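Local coordinates for protein helicase of the snf2/rad54 family (Sulfolobus solfataricus, PDB 1Z5Z) that probably couples ATP hydrolysis to movement along or remodelling of double-stranded DNA, as a SWI2/SNF2-type ATPase of which this is the C-terminal domain, at residues A[51-56]-A[255-260]; A[88-93]-A[128-133]; A[111-116]-A[184-189]; A[141-146]-A[168-173]. All coordinates share one frame; numbering follows the deposited sequence.

Contact 1: A[51-56]-A[255-260]; sequences NLFNNI and LSTEEL
Leu260, Phe53 and Thr257 carry most of this contact between two helices that lie far apart in sequence. The Phe53 ring reaches over from the last turns of helix 39-55 to the start of helix 257-264. Its CG stands beside the backbone N with chi1 -68°, and this swings the ring rim towards the other helix although the CB itself is not aimed there. Phe53 CE2 arrives 3.7 Å from Thr257 CG2 and 3.6 Å from Thr257 O. The ring and the Thr257 side chain pass one another heading opposite ways, and Thr257 O comes in obliquely to the ring. Further round the rim, Phe53 CZ rests 4.2 Å from Leu260 CG. Leu260 CB faces helix 39-55 directly; its CD2 meets Leu52 CD2 tip to tip at 3.8 Å, and Ile56 CD1 closes on the same methyl from the next turn, at 4.3 Å. The packing is mostly apolar; the polar atoms that come near are Thr257 O, beside the Phe53 ring, and Thr257 OG1, beside Ile56.

A capping box opens the second helix: Glu259 N gives a 3.0 Å bond to Ser256 OG, while Ser256 N returns one of 2.9 Å to Glu259 OE2, on that oxygen's anti lone pair. The box probably steadies the first turn, which carries Thr257 and leads into Leu260.

Around the pair, Arg64 of helix 61-78 binds both Thr257 OG1 and Leu255 O, and Arg261 makes a cation-pi contact with Phe53. Leu52 and Ile56 also press on Met67, Thr71 and Ile68, so helices 39-55, 61-78 and 257-264 form a small bundle.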
# COMPACT_ATOMS: atom_id res chain seq x y z
N ASN A 51 5.05 10.38 18.64
CA ASN A 51 5.51 9.37 19.58
C ASN A 51 6.94 8.92 19.19
O ASN A 51 7.82 8.87 20.04
CB ASN A 51 4.52 8.19 19.60
CG ASN A 51 3.20 8.54 20.34
OD1 ASN A 51 3.17 9.45 21.18
ND2 ASN A 51 2.13 7.82 20.02
N LEU A 52 7.21 8.66 17.92
CA LEU A 52 8.56 8.25 17.57
C LEU A 52 9.60 9.29 18.00
O LEU A 52 10.59 8.93 18.64
CB LEU A 52 8.72 7.98 16.08
CG LEU A 52 10.15 7.55 15.74
CD1 LEU A 52 10.43 6.25 16.51
CD2 LEU A 52 10.35 7.34 14.25
N PHE A 53 9.40 10.56 17.64
CA PHE A 53 10.38 11.57 18.01
C PHE A 53 10.45 11.90 19.48
O PHE A 53 11.45 12.48 19.92
CB PHE A 53 10.23 12.84 17.16
CG PHE A 53 10.60 12.60 15.72
CD1 PHE A 53 9.62 12.47 14.74
CD2 PHE A 53 11.93 12.40 15.37
CE1 PHE A 53 9.96 12.13 13.45
CE2 PHE A 53 12.27 12.06 14.07
CZ PHE A 53 11.30 11.93 13.12
N ASN A 54 9.43 11.54 20.25
CA ASN A 54 9.44 11.78 21.69
C ASN A 54 10.40 10.79 22.39
O ASN A 54 10.98 11.13 23.41
CB ASN A 54 8.04 11.55 22.28
CG ASN A 54 7.12 12.76 22.20
OD1 ASN A 54 6.01 12.72 22.75
ND2 ASN A 54 7.55 13.81 21.55
N ASN A 55 10.57 9.59 21.84
CA ASN A 55 11.40 8.56 22.47
C ASN A 55 12.65 8.09 21.74
O ASN A 55 13.47 7.38 22.32
CB ASN A 55 10.54 7.34 22.78
CG ASN A 55 9.34 7.68 23.62
OD1 ASN A 55 9.46 8.10 24.76
ND2 ASN A 55 8.16 7.52 23.05
N ILE A 56 12.80 8.48 20.48
CA ILE A 56 13.93 8.08 19.66
C ILE A 56 15.32 8.51 20.19
O ILE A 56 16.33 7.86 19.91
CB ILE A 56 13.74 8.61 18.24
CG1 ILE A 56 14.92 8.20 17.34
CG2 ILE A 56 13.59 10.12 18.29
CD1 ILE A 56 14.57 7.24 16.21
N LEU A 255 19.10 6.56 8.94
CA LEU A 255 19.16 8.00 8.70
C LEU A 255 19.35 8.74 10.03
O LEU A 255 19.00 8.23 11.10
CB LEU A 255 17.85 8.50 8.07
CG LEU A 255 17.33 7.87 6.78
CD1 LEU A 255 15.90 8.37 6.51
CD2 LEU A 255 18.25 8.23 5.62
N SER A 256 19.89 9.95 9.96
CA SER A 256 20.02 10.75 11.17
C SER A 256 18.58 11.07 11.58
O SER A 256 17.63 10.95 10.77
CB SER A 256 20.75 12.05 10.86
OG SER A 256 19.95 12.87 10.00
N THR A 257 18.39 11.50 12.82
CA THR A 257 17.05 11.87 13.27
C THR A 257 16.43 13.00 12.44
O THR A 257 15.20 13.06 12.27
CB THR A 257 17.10 12.30 14.72
OG1 THR A 257 17.40 11.15 15.53
CG2 THR A 257 15.75 12.91 15.15
N GLU A 258 17.27 13.90 11.94
CA GLU A 258 16.80 15.02 11.15
C GLU A 258 16.39 14.53 9.77
O GLU A 258 15.33 14.91 9.27
CB GLU A 258 17.89 16.10 11.01
N GLU A 259 17.23 13.72 9.15
CA GLU A 259 16.91 13.15 7.85
C GLU A 259 15.64 12.31 7.95
O GLU A 259 14.78 12.36 7.05
CB GLU A 259 18.04 12.26 7.36
CG GLU A 259 19.23 13.01 6.83
CD GLU A 259 20.41 12.09 6.60
OE1 GLU A 259 21.20 12.39 5.68
OE2 GLU A 259 20.54 11.08 7.33
N LEU A 260 15.51 11.56 9.04
CA LEU A 260 14.32 10.72 9.23
C LEU A 260 13.04 11.59 9.28
O LEU A 260 12.02 11.27 8.66
CB LEU A 260 14.45 9.92 10.52
CG LEU A 260 13.26 9.00 10.85
CD1 LEU A 260 13.15 7.92 9.80
CD2 LEU A 260 13.41 8.39 12.24

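Contact 2: A[88-93]-A[128-133]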
# COMPACT_ATOMS: atom_id res chain seq x y z
N GLY A 88 -12.88 -1.43 14.02
CA GLY A 88 -14.00 -0.58 13.72
C GLY A 88 -14.57 -0.83 12.35
O GLY A 88 -14.28 -1.85 11.71
N GLU A 89 -15.38 0.11 11.88
CA GLU A 89 -16.00 0.01 10.58
C GLU A 89 -14.92 -0.09 9.46
O GLU A 89 -13.97 0.70 9.46
CB GLU A 89 -16.89 1.24 10.40
CG GLU A 89 -17.97 1.11 9.34
CD GLU A 89 -18.93 2.30 9.32
N GLN A 90 -15.07 -1.05 8.55
CA GLN A 90 -14.16 -1.26 7.40
C GLN A 90 -14.81 -0.62 6.20
O GLN A 90 -15.17 -1.26 5.21
CB GLN A 90 -13.98 -2.75 7.11
CG GLN A 90 -13.26 -3.49 8.20
CD GLN A 90 -13.08 -4.97 7.85
OE1 GLN A 90 -12.49 -5.72 8.62
NE2 GLN A 90 -13.59 -5.38 6.68
N SER A 91 -14.94 0.69 6.28
CA SER A 91 -15.64 1.42 5.24
C SER A 91 -14.72 2.14 4.29
O SER A 91 -13.56 2.31 4.60
CB SER A 91 -16.53 2.44 5.93
OG SER A 91 -15.71 3.19 6.80
N VAL A 92 -15.27 2.56 3.16
CA VAL A 92 -14.51 3.30 2.15
C VAL A 92 -14.14 4.63 2.76
O VAL A 92 -13.01 5.10 2.69
CB VAL A 92 -15.38 3.59 0.90
CG1 VAL A 92 -14.61 4.52 -0.06
CG2 VAL A 92 -15.76 2.29 0.22
N ARG A 93 -15.16 5.23 3.36
CA ARG A 93 -15.11 6.55 4.01
C ARG A 93 -13.93 6.85 4.91
O ARG A 93 -13.46 7.99 4.98
CB ARG A 93 -16.41 6.79 4.82
CG ARG A 93 -16.41 8.00 5.77
CD ARG A 93 -17.71 8.18 6.48
NE ARG A 93 -18.51 6.94 6.62
CZ ARG A 93 -19.45 6.76 7.54
NH1 ARG A 93 -20.08 5.64 7.58
NH2 ARG A 93 -19.61 7.61 8.52
N ILE A 128 -10.14 -4.81 1.52
CA ILE A 128 -10.42 -4.46 0.14
C ILE A 128 -11.41 -5.44 -0.47
O ILE A 128 -12.41 -5.03 -1.09
CB ILE A 128 -9.15 -4.50 -0.68
CG1 ILE A 128 -8.25 -3.34 -0.26
CG2 ILE A 128 -9.47 -4.37 -2.15
CD1 ILE A 128 -6.83 -3.45 -0.82
N ARG A 129 -11.13 -6.72 -0.27
CA ARG A 129 -11.95 -7.80 -0.79
C ARG A 129 -13.40 -7.68 -0.22
O ARG A 129 -14.38 -7.79 -0.96
CB ARG A 129 -11.28 -9.12 -0.39
CG ARG A 129 -11.64 -10.31 -1.25
CD ARG A 129 -12.74 -11.16 -0.65
NE ARG A 129 -12.22 -12.07 0.37
CZ ARG A 129 -12.30 -11.79 1.66
NH1 ARG A 129 -12.85 -10.66 2.02
NH2 ARG A 129 -11.80 -12.61 2.58
N ASN A 130 -13.52 -7.43 1.08
CA ASN A 130 -14.84 -7.30 1.73
C ASN A 130 -15.61 -6.12 1.17
O ASN A 130 -16.77 -6.23 0.81
CB ASN A 130 -14.67 -7.10 3.25
CG ASN A 130 -14.04 -8.33 3.93
OD1 ASN A 130 -14.08 -9.41 3.38
ND2 ASN A 130 -13.48 -8.15 5.12
N ILE A 131 -14.97 -4.97 1.11
CA ILE A 131 -15.62 -3.80 0.59
C ILE A 131 -16.13 -4.01 -0.84
O ILE A 131 -17.29 -3.67 -1.14
CB ILE A 131 -14.66 -2.61 0.61
CG1 ILE A 131 -14.50 -2.13 2.04
CG2 ILE A 131 -15.11 -1.57 -0.38
CD1 ILE A 131 -13.42 -1.11 2.27
N ILE A 132 -15.27 -4.53 -1.72
CA ILE A 132 -15.68 -4.73 -3.08
C ILE A 132 -16.82 -5.74 -3.18
O ILE A 132 -17.82 -5.47 -3.84
CB ILE A 132 -14.49 -5.16 -3.98
CG1 ILE A 132 -13.47 -4.02 -4.05
CG2 ILE A 132 -14.99 -5.46 -5.41
CD1 ILE A 132 -12.22 -4.39 -4.81
N GLU A 133 -16.71 -6.88 -2.52
CA GLU A 133 -17.78 -7.86 -2.61
C GLU A 133 -19.11 -7.30 -2.15
O GLU A 133 -20.14 -7.49 -2.79
CB GLU A 133 -17.44 -9.08 -1.79
CG GLU A 133 -16.43 -9.93 -2.48
CD GLU A 133 -16.30 -11.30 -1.86
OE1 GLU A 133 -15.72 -12.19 -2.52
OE2 GLU A 133 -16.77 -11.49 -0.71
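Ser91 and Ile131 are the closest pair of backbone positions here, with 7.0 Å between their CA atoms. An irregular strip, the loop joining helix 83-86 to helix 96-110, runs past one flank of helix 122-136, a helix of the RecA-like helicase C-terminal domain. Segment 88-93 has neither helix nor strand geometry, and its backbone shares no clear hydrogen bonds with the helix; the approach relies on side chains from the helix meeting loop backbone and side chains.

Ile131 is the centre of it. Its CB points at the loop, and with CG1 beside the backbone N (chi1 -74°) and the chain extended beyond it (chi2 171°), the long branch lies against the loop backbone at Gln90 and Ser91. The shorter branch goes to the other neighbour: Ile131 CG2 lies 4.0 Å from Val92 CG2. Val92 also leans on Ile99 and Met102 of helix 96-110, and Ile131 on Met98, so the loop is tucked where these two helices come together. Ser91 turns its CB away from the helix, while its carbonyl O is held by His81 NE2.

Towards solvent, Gln90 stretches its extended chain to Asn130, and their two amides lie nearly coplanar. Which atoms face each other is doubtful, since both amide groups may be flipped. Further round the helix Ile128 and Ile132 turn to the sheet, reaching Ile117.

The closest approach of Ile131 is to a carbonyl: Gln90 O sits 3.4 Å from Ile131 CG1 and equally near CD1, a methyl that also lies 4.0 Å from Ser91 C.

Contact 3: A[111-116]-A[184-189]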
# COMPACT_ATOMS: atom_id res chain seq x y z
N GLU A 111 -15.28 0.32 -18.58
CA GLU A 111 -14.45 0.05 -19.76
C GLU A 111 -14.36 -1.48 -19.91
O GLU A 111 -13.68 -1.98 -20.79
CB GLU A 111 -13.04 0.59 -19.55
CG GLU A 111 -12.85 2.07 -19.72
CD GLU A 111 -12.65 2.46 -21.18
OE1 GLU A 111 -12.17 1.62 -21.98
OE2 GLU A 111 -12.96 3.62 -21.51
N GLY A 112 -15.01 -2.21 -19.01
CA GLY A 112 -14.95 -3.66 -19.07
C GLY A 112 -13.61 -4.24 -18.61
O GLY A 112 -13.25 -5.36 -18.99
N ASP A 113 -12.87 -3.48 -17.79
CA ASP A 113 -11.56 -3.96 -17.28
C ASP A 113 -11.66 -5.07 -16.23
O ASP A 113 -12.61 -5.14 -15.48
CB ASP A 113 -10.79 -2.82 -16.60
CG ASP A 113 -10.29 -1.74 -17.57
OD1 ASP A 113 -10.55 -1.82 -18.79
OD2 ASP A 113 -9.64 -0.80 -17.08
N LYS A 114 -10.64 -5.92 -16.23
CA LYS A 114 -10.44 -6.97 -15.24
C LYS A 114 -9.41 -6.25 -14.35
O LYS A 114 -8.38 -5.80 -14.84
CB LYS A 114 -9.81 -8.20 -15.89
CG LYS A 114 -10.82 -9.18 -16.41
CD LYS A 114 -10.24 -10.57 -16.37
CE LYS A 114 -11.37 -11.53 -16.14
NZ LYS A 114 -10.89 -12.87 -15.83
N ILE A 115 -9.67 -6.18 -13.06
CA ILE A 115 -8.83 -5.40 -12.15
C ILE A 115 -8.06 -6.21 -11.09
O ILE A 115 -8.65 -7.04 -10.40
CB ILE A 115 -9.76 -4.37 -11.46
CG1 ILE A 115 -10.42 -3.51 -12.54
CG2 ILE A 115 -9.02 -3.53 -10.45
CD1 ILE A 115 -11.89 -3.22 -12.23
N ALA A 116 -6.76 -5.99 -10.97
CA ALA A 116 -5.96 -6.69 -9.94
C ALA A 116 -5.47 -5.63 -8.95
O ALA A 116 -4.96 -4.59 -9.35
CB ALA A 116 -4.75 -7.42 -10.58
N ALA A 184 -5.27 -9.27 -16.46
CA ALA A 184 -5.67 -7.99 -15.88
C ALA A 184 -5.40 -6.82 -16.86
O ALA A 184 -4.34 -6.73 -17.48
CB ALA A 184 -4.92 -7.75 -14.55
N ASN A 185 -6.39 -5.95 -16.98
CA ASN A 185 -6.36 -4.79 -17.86
C ASN A 185 -6.00 -3.59 -17.02
O ASN A 185 -5.52 -2.60 -17.51
CB ASN A 185 -7.77 -4.55 -18.46
CG ASN A 185 -8.33 -5.78 -19.16
OD1 ASN A 185 -9.19 -6.50 -18.64
ND2 ASN A 185 -7.82 -6.05 -20.35
N ARG A 186 -6.26 -3.69 -15.72
CA ARG A 186 -6.02 -2.59 -14.80
C ARG A 186 -5.36 -3.14 -13.54
O ARG A 186 -5.77 -4.18 -13.01
CB ARG A 186 -7.36 -1.95 -14.49
CG ARG A 186 -7.36 -0.87 -13.48
CD ARG A 186 -7.30 0.47 -14.15
NE ARG A 186 -8.28 0.63 -15.22
CZ ARG A 186 -8.68 1.82 -15.66
NH1 ARG A 186 -8.18 2.93 -15.11
NH2 ARG A 186 -9.53 1.92 -16.68
N VAL A 187 -4.34 -2.44 -13.06
CA VAL A 187 -3.63 -2.89 -11.88
C VAL A 187 -3.56 -1.70 -10.94
O VAL A 187 -3.19 -0.60 -11.36
CB VAL A 187 -2.16 -3.34 -12.23
CG1 VAL A 187 -1.43 -3.78 -10.96
CG2 VAL A 187 -2.16 -4.48 -13.25
N ILE A 188 -3.98 -1.92 -9.69
CA ILE A 188 -3.88 -0.89 -8.65
C ILE A 188 -2.87 -1.36 -7.59
O ILE A 188 -3.07 -2.42 -6.94
CB ILE A 188 -5.23 -0.68 -7.92
CG1 ILE A 188 -6.26 -0.11 -8.90
CG2 ILE A 188 -5.05 0.27 -6.71
CD1 ILE A 188 -7.67 0.07 -8.27
N HIS A 189 -1.78 -0.61 -7.43
CA HIS A 189 -0.81 -0.95 -6.39
C HIS A 189 -1.24 -0.10 -5.18
O HIS A 189 -0.96 1.08 -5.09
CB HIS A 189 0.60 -0.68 -6.88
CG HIS A 189 1.01 -1.61 -7.99
ND1 HIS A 189 1.11 -2.97 -7.81
CD2 HIS A 189 1.26 -1.38 -9.30
CE1 HIS A 189 1.40 -3.54 -8.96
NE2 HIS A 189 1.50 -2.60 -9.88
O HOH W 1 -11.60 -7.19 -19.90
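Arg186 lays the edge of its guanidinium against the carboxylate of Asp113, a salt bridge at the entrance to two adjacent strands in the parallel sheet of a RecA-like domain, 115-119 and 186-189. Arg186 NE, at 2.7 Å, and NH2, at 2.8 Å, both grip the one oxygen Asp113 OD2. That oxygen lies in the guanidinium plane, but the carboxylate is turned 43° from it, so the pair is a side-on fork onto a single atom. The arginine gets there by folding back: CG is anti to the backbone N, then the chain bends at chi2 (96°) and chi3 (50°). Its aliphatic part runs beside Ile115, Arg186 CB 3.9 Å from Ile115 CG1, with Ala108 of helix 96-110 packed near the same residues. Two N-H groups on one oxygen probably favour the ionised form of both partners; Glu107 adds a long, weak ion pair to Arg186 NH1.

Downstream the strands pair in parallel, Ile115 level with Arg186 and Ala116 with Val187. Ala116 N donates to Arg186 O, and Ala116 O receives Ile188 N at 2.9 Å. Just before the strands, Lys114 O takes two donors, Asn185 N and Arg186 N. On the face opposite the salt bridge, the methyls of Ala116 and Ala184 touch. Lys114 sends its own ammonium elsewhere, to Phe159 O and Asn162 O.

Gly112 closes helix 96-110 with a Schellman motif. Beside it, Asn185 OD1 accepts Lys114 N at 2.9 Å on an in-plane lone pair, and a water donates to both Asn185 OD1 and Gly112 O, 2.6 Å from Gly112 O.

Contact 4: A[141-146]-A[168-173]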
# COMPACT_ATOMS: atom_id res chain seq x y z
N PRO A 141 -11.89 -12.99 -5.73
CA PRO A 141 -10.91 -13.97 -5.27
C PRO A 141 -9.73 -13.26 -4.61
O PRO A 141 -9.29 -12.18 -5.06
CB PRO A 141 -10.54 -14.73 -6.55
CG PRO A 141 -11.12 -13.88 -7.67
CD PRO A 141 -12.27 -13.21 -7.14
N PHE A 142 -9.25 -13.85 -3.53
CA PHE A 142 -8.18 -13.27 -2.72
C PHE A 142 -6.91 -14.15 -2.63
O PHE A 142 -6.95 -15.20 -2.01
CB PHE A 142 -8.73 -13.05 -1.30
CG PHE A 142 -7.74 -12.47 -0.33
CD1 PHE A 142 -7.83 -12.76 1.03
CD2 PHE A 142 -6.74 -11.62 -0.77
CE1 PHE A 142 -6.91 -12.21 1.95
CE2 PHE A 142 -5.82 -11.06 0.14
CZ PHE A 142 -5.90 -11.35 1.50
N LEU A 143 -5.80 -13.73 -3.25
CA LEU A 143 -4.54 -14.50 -3.14
C LEU A 143 -3.63 -14.02 -2.00
O LEU A 143 -3.34 -12.84 -1.88
CB LEU A 143 -3.72 -14.42 -4.43
CG LEU A 143 -4.02 -15.34 -5.62
CD1 LEU A 143 -3.00 -15.13 -6.73
CD2 LEU A 143 -3.97 -16.80 -5.19
N TYR A 144 -3.20 -14.95 -1.14
CA TYR A 144 -2.25 -14.63 -0.06
C TYR A 144 -1.34 -15.86 0.13
O TYR A 144 -1.66 -16.97 -0.33
CB TYR A 144 -2.96 -14.24 1.26
CG TYR A 144 -3.98 -15.23 1.78
CD1 TYR A 144 -5.28 -15.25 1.28
CD2 TYR A 144 -3.65 -16.15 2.79
CE1 TYR A 144 -6.23 -16.15 1.76
CE2 TYR A 144 -4.59 -17.07 3.27
CZ TYR A 144 -5.89 -17.06 2.76
OH TYR A 144 -6.84 -17.96 3.23
N GLY A 145 -0.20 -15.63 0.76
CA GLY A 145 0.80 -16.66 0.97
C GLY A 145 0.39 -17.98 1.60
O GLY A 145 0.88 -19.03 1.17
N GLU A 146 -0.46 -17.95 2.62
CA GLU A 146 -0.90 -19.17 3.30
C GLU A 146 -1.84 -20.07 2.51
O GLU A 146 -2.25 -21.13 3.02
CB GLU A 146 -1.63 -18.82 4.60
CG GLU A 146 -0.82 -18.10 5.67
CD GLU A 146 -1.66 -17.80 6.92
OE1 GLU A 146 -1.15 -17.06 7.80
OE2 GLU A 146 -2.81 -18.30 7.02
N ILE A 168 -9.41 -9.42 -8.56
CA ILE A 168 -8.54 -10.33 -7.80
C ILE A 168 -7.74 -9.46 -6.84
O ILE A 168 -7.25 -8.41 -7.23
CB ILE A 168 -7.60 -11.19 -8.69
CG1 ILE A 168 -6.83 -12.16 -7.79
CG2 ILE A 168 -6.65 -10.30 -9.55
CD1 ILE A 168 -6.35 -13.43 -8.53
N VAL A 169 -7.64 -9.87 -5.58
CA VAL A 169 -6.87 -9.08 -4.61
C VAL A 169 -5.70 -9.97 -4.22
O VAL A 169 -5.84 -11.19 -4.09
CB VAL A 169 -7.73 -8.69 -3.36
CG1 VAL A 169 -6.86 -8.03 -2.33
CG2 VAL A 169 -8.85 -7.70 -3.75
N LEU A 170 -4.52 -9.35 -4.12
CA LEU A 170 -3.31 -10.10 -3.78
C LEU A 170 -2.56 -9.41 -2.66
O LEU A 170 -2.33 -8.20 -2.70
CB LEU A 170 -2.36 -10.17 -4.98
CG LEU A 170 -2.93 -10.81 -6.26
CD1 LEU A 170 -3.52 -9.73 -7.22
CD2 LEU A 170 -1.81 -11.54 -6.92
N SER A 171 -2.19 -10.17 -1.65
CA SER A 171 -1.42 -9.56 -0.60
C SER A 171 -0.10 -10.26 -0.72
O SER A 171 -0.06 -11.50 -0.67
CB SER A 171 -2.05 -9.82 0.77
OG SER A 171 -1.63 -11.06 1.27
N VAL A 172 0.95 -9.50 -0.96
CA VAL A 172 2.30 -10.05 -1.08
C VAL A 172 3.08 -9.53 0.13
O VAL A 172 3.39 -8.33 0.20
CB VAL A 172 3.00 -9.57 -2.39
CG1 VAL A 172 4.36 -10.26 -2.54
CG2 VAL A 172 2.09 -9.86 -3.63
N LYS A 173 3.35 -10.41 1.08
CA LYS A 173 4.09 -10.02 2.29
C LYS A 173 5.54 -9.75 1.95
O LYS A 173 5.97 -10.03 0.84
CB LYS A 173 4.03 -11.14 3.35
CG LYS A 173 2.73 -11.21 4.17
CD LYS A 173 2.80 -12.44 5.08
O HOH W 2 0.89 -13.17 1.45
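Leu143 N donates to Val169 O at 2.7 Å, the shortest of three backbone bonds between the paired segments. Val169 N reaches Pro141 O at 2.9 Å, and Ser171 N reaches Leu143 O over the same distance; each approaches nearly along the C=O axis. Beyond the last of them the chains drift apart, and a water takes over, accepting from Gly145 N and donating to Ser171 O.

The ladder sets Phe142 level with Val169 and Leu143 level with Leu170. The two strands belong to one beta-alpha-beta crossover: strand 142-143 leads into helix 149-161 and the chain returns as strand 167-171, parallel to the first and next to it, with 142-143 the outermost strand on this side of the sheet.

On the face of Phe142 and Val169, the aromatic ring stands with its edge towards the neighbouring strand. CG is anti to the backbone N (chi1 179°), which brings the ring edge up to that strand, Phe142 CD2 3.9 Å from Val169 CG1 and CE2 4.0 Å from Ser171 CB. Tyr144 of the same segment places CD1 over one face of this ring, near its rim, and Arg129 and Lys126 of helix 122-136 pack against it.

On the other face Leu143 and Leu170 lie side by side and point the same way, Leu143 CD1 3.8 Å from Leu170 CD2. Ile168 CD1 closes on Leu143 CD1 at 4.2 Å, and helix 149-161 covers this face, Ile156 on Leu143 and Phe159 on Ile168. Nearer the end of the pairing, Ser171 OG sits 3.4 Å from Tyr144 CB.

Overall arrangement
Contacts 3 and 4 belong to one parallel sheet: strands 115-119 and 167-171 are neighbours in it, with Ile115 O and Ile168 N 3.1 Å apart in a probable hydrogen bond and Ala116 packed on Ile168. Both are buried and rest on backbone ladders, contact 3 adding a salt bridge. Contact 2 lies at the surface, where a loop meets a helix; that helix, 122-136, presents another of its flanks to contact 4, Ile128 on Val169 and Arg129 on Phe142. Contact 1 stands apart, its centre about 33 Å from that of contact 2, a buried apolar meeting of helices whose sequence span encloses the other three.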